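Local coordinates for TerD domain-containing protein (Streptomyces avermitilis, PDB 2QNG), which is of unknown function but binds calcium ions and carries the TerD domain of the CAPAB/TerDEXZ family, at residues 66-71 against 109-114. Numbering follows the deposited sequence. Where two conformers were deposited one is given.
Sequences KPAYVV and SRYARV
Tyr69 turns an edge of its ring toward the face of Tyr111 in an offset edge-to-face pair, with centroids 5.6 Å apart and planes at 79°. The touching atom is CE2 of Tyr69, which sits toward the hydroxyl end of that ring, 3.6 Å from OH and 3.7 Å from CZ of Tyr111. Tyr111 OH in turn lies near the plane of the Tyr69 ring, at its CD2–CE2 edge. Ala68 adds the third touch: its CB meets CE1 of Tyr111 at 3.6 Å, arriving at the ring edge close to its plane. Tyr111 reaches across with CG anti to its carbonyl carbon (chi1 -57°), and CG of Arg110 lies over the centre of the Tyr111 ring, 3.5 Å above its plane, on the side opposite Tyr69. In segment 66-71, Val71 CG2 borders the edge of the Tyr69 ring, and Tyr69 OH makes a weak hydrogen bond to Asp79. Strand 51-59 runs between the two segments in the antiparallel sheet, away from the calcium sites; its backbone bonds join Thr57 to Ala68 and Tyr69, and Phe58 to Ala112, where Ala112 and Arg113 both face Phe58 in a classic beta bulge. With an alanine in place of Tyr111, the Tyr69 edge and Arg110 CG would probably both lose the ring they pack on, and a gap would open beside Ala68. Ring and methyl packing thus carries the contact, tying the two segments together over the strand between them.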
ATOM      1  N   LYS A  66       5.464   0.982  16.240  1.00 16.98           N
ATOM      2  CA  LYS A  66       6.328   0.052  15.485  1.00 16.32           C
ATOM      3  C   LYS A  66       5.476  -0.998  14.764  1.00 14.82           C
ATOM      4  O   LYS A  66       4.677  -1.680  15.405  1.00 14.80           O
ATOM      5  CB  LYS A  66       7.330  -0.662  16.400  1.00 16.81           C
ATOM      6  CG  LYS A  66       8.336  -1.588  15.655  1.00 17.25           C
ATOM      7  CD  LYS A  66       9.443  -2.167  16.562  1.00 18.57           C
ATOM      8  CE  LYS A  66      10.331  -3.172  15.783  1.00 21.33           C
ATOM      9  NZ  LYS A  66      11.622  -3.557  16.474  1.00 22.19           N
ATOM     10  N   PRO A  67       5.652  -1.151  13.437  1.00 14.04           N
ATOM     11  CA  PRO A  67       4.879  -2.201  12.769  1.00 13.20           C
ATOM     12  C   PRO A  67       5.106  -3.565  13.415  1.00 13.55           C
ATOM     13  O   PRO A  67       6.253  -3.878  13.764  1.00 14.22           O
ATOM     14  CB  PRO A  67       5.435  -2.173  11.335  1.00 14.55           C
ATOM     15  CG  PRO A  67       5.906  -0.756  11.169  1.00 15.35           C
ATOM     16  CD  PRO A  67       6.507  -0.409  12.494  1.00 14.48           C
ATOM     17  N   ALA A  68       4.031  -4.351  13.603  1.00 12.23           N
ATOM     18  CA  ALA A  68       4.199  -5.723  14.047  1.00 12.99           C
ATOM     19  C   ALA A  68       4.885  -6.539  12.961  1.00 12.17           C
ATOM     20  O   ALA A  68       5.800  -7.325  13.235  1.00 13.68           O
ATOM     21  CB  ALA A  68       2.865  -6.348  14.460  1.00 12.91           C
ATOM     22  N   TYR A  69       4.456  -6.319  11.710  1.00 11.28           N
ATOM     23  CA  TYR A  69       5.134  -6.880  10.550  1.00 11.51           C
ATOM     24  C   TYR A  69       4.705  -6.100   9.337  1.00 10.97           C
ATOM     25  O   TYR A  69       3.721  -5.354   9.367  1.00 10.48           O
ATOM     26  CB  TYR A  69       4.870  -8.391  10.364  1.00 12.08           C
ATOM     27  CG  TYR A  69       3.427  -8.794  10.173  1.00 12.51           C
ATOM     28  CD1 TYR A  69       2.801  -8.687   8.921  1.00 12.28           C
ATOM     29  CD2 TYR A  69       2.683  -9.283  11.238  1.00 13.40           C
ATOM     30  CE1 TYR A  69       1.474  -9.085   8.739  1.00 13.42           C
ATOM     31  CE2 TYR A  69       1.349  -9.668  11.059  1.00 14.67           C
ATOM     32  CZ  TYR A  69       0.764  -9.574   9.822  1.00 13.53           C
ATOM     33  OH  TYR A  69      -0.543  -9.961   9.606  1.00 17.01           O
ATOM     34  N   VAL A  70       5.498  -6.253   8.290  1.00 10.92           N
ATOM     35  CA  VAL A  70       5.156  -5.676   7.002  1.00 11.44           C
ATOM     36  C   VAL A  70       5.121  -6.744   5.912  1.00 10.92           C
ATOM     37  O   VAL A  70       5.824  -7.765   5.998  1.00 12.10           O
ATOM     38  CB  VAL A  70       6.138  -4.550   6.579  1.00 13.76           C
ATOM     39  CG1 VAL A  70       6.190  -3.443   7.624  1.00 15.23           C
ATOM     40  CG2 VAL A  70       7.505  -5.081   6.337  1.00 14.62           C
ATOM     41  N   VAL A  71       4.281  -6.485   4.905  1.00  9.61           N
ATOM     42  CA  VAL A  71       4.111  -7.400   3.766  1.00  9.78           C
ATOM     43  C   VAL A  71       4.388  -6.627   2.490  1.00  9.43           C
ATOM     44  O   VAL A  71       3.855  -5.531   2.281  1.00  9.85           O
ATOM     45  CB  VAL A  71       2.676  -7.982   3.697  1.00  9.82           C
ATOM     46  CG1 VAL A  71       2.552  -9.014   2.561  1.00 11.10           C
ATOM     47  CG2 VAL A  71       2.318  -8.645   5.040  1.00 10.86           C
ATOM     48  N   SER A 109      -7.216 -10.563  16.849  0.50 17.29           N
ATOM     49  CA  SER A 109      -7.660  -9.338  17.507  0.50 18.06           C
ATOM     50  C   SER A 109      -6.527  -8.459  18.037  0.50 18.42           C
ATOM     51  O   SER A 109      -6.721  -7.250  18.213  0.50 19.11           O
ATOM     52  CB  SER A 109      -8.622  -9.654  18.657  0.50 18.20           C
ATOM     53  OG  SER A 109      -7.924 -10.280  19.713  0.50 18.89           O
ATOM     54  N   ARG A 110      -5.363  -9.057  18.306  1.00 18.56           N
ATOM     55  CA  ARG A 110      -4.176  -8.306  18.727  0.50 18.80           C
ATOM     56  C   ARG A 110      -3.822  -7.167  17.762  1.00 18.40           C
ATOM     57  O   ARG A 110      -3.156  -6.209  18.139  1.00 18.75           O
ATOM     58  CB  ARG A 110      -2.974  -9.247  18.892  0.50 18.96           C
ATOM     59  CG  ARG A 110      -2.350  -9.749  17.588  0.50 19.27           C
ATOM     60  CD  ARG A 110      -1.085 -10.575  17.832  0.50 19.56           C
ATOM     61  NE  ARG A 110      -1.399 -11.976  18.106  0.50 23.47           N
ATOM     62  CZ  ARG A 110      -1.075 -12.998  17.317  0.50 21.60           C
ATOM     63  NH1 ARG A 110      -0.404 -12.798  16.192  0.50 25.17           N
ATOM     64  NH2 ARG A 110      -1.408 -14.231  17.669  0.50 26.19           N
ATOM     65  N   TYR A 111      -4.241  -7.307  16.498  1.00 17.86           N
ATOM     66  CA  TYR A 111      -3.987  -6.280  15.477  1.00 17.45           C
ATOM     67  C   TYR A 111      -5.167  -5.348  15.394  1.00 17.38           C
ATOM     68  O   TYR A 111      -6.287  -5.793  15.153  1.00 19.56           O
ATOM     69  CB  TYR A 111      -3.717  -6.916  14.105  1.00 17.38           C
ATOM     70  CG  TYR A 111      -2.565  -7.880  14.162  1.00 16.70           C
ATOM     71  CD1 TYR A 111      -1.263  -7.416  14.370  1.00 17.10           C
ATOM     72  CD2 TYR A 111      -2.776  -9.255  14.057  1.00 15.99           C
ATOM     73  CE1 TYR A 111      -0.190  -8.296  14.453  1.00 17.45           C
ATOM     74  CE2 TYR A 111      -1.711 -10.152  14.128  1.00 17.97           C
ATOM     75  CZ  TYR A 111      -0.419  -9.664  14.338  1.00 17.60           C
ATOM     76  OH  TYR A 111       0.635 -10.550  14.431  1.00 20.01           O
ATOM     77  N   ALA A 112      -4.926  -4.058  15.582  1.00 15.15           N
ATOM     78  CA  ALA A 112      -5.998  -3.094  15.614  1.00 14.88           C
ATOM     79  C   ALA A 112      -5.980  -2.118  14.462  1.00 13.25           C
ATOM     80  O   ALA A 112      -6.952  -1.387  14.255  1.00 13.74           O
ATOM     81  CB  ALA A 112      -5.959  -2.325  16.933  1.00 16.23           C
ATOM     82  N   ARG A 113      -4.884  -2.111  13.700  1.00 12.25           N
ATOM     83  CA  ARG A 113      -4.747  -1.141  12.628  1.00 12.13           C
ATOM     84  C   ARG A 113      -3.857  -1.698  11.542  1.00 11.78           C
ATOM     85  O   ARG A 113      -2.908  -2.425  11.817  1.00 11.82           O
ATOM     86  CB  ARG A 113      -4.168   0.162  13.189  1.00 12.69           C
ATOM     87  CG  ARG A 113      -3.934   1.277  12.175  1.00 12.38           C
ATOM     88  CD  ARG A 113      -3.706   2.636  12.904  1.00 13.82           C
ATOM     89  NE  ARG A 113      -3.380   3.720  11.978  1.00 15.40           N
ATOM     90  CZ  ARG A 113      -2.140   4.128  11.708  1.00 15.62           C
ATOM     91  NH1 ARG A 113      -1.099   3.555  12.299  1.00 14.38           N
ATOM     92  NH2 ARG A 113      -1.955   5.135  10.860  1.00 18.08           N
ATOM     93  N   VAL A 114      -4.228  -1.389  10.300  1.00 10.81           N
ATOM     94  CA  VAL A 114      -3.442  -1.776   9.125  1.00 10.35           C
ATOM     95  C   VAL A 114      -3.303  -0.541   8.255  1.00  9.53           C
ATOM     96  O   VAL A 114      -4.293   0.160   8.006  1.00 10.64           O
ATOM     97  CB  VAL A 114      -4.156  -2.889   8.312  1.00 10.53           C
ATOM     98  CG1 VAL A 114      -3.338  -3.261   7.043  1.00 12.22           C
ATOM     99  CG2 VAL A 114      -4.342  -4.108   9.175  1.00 11.52           C
TER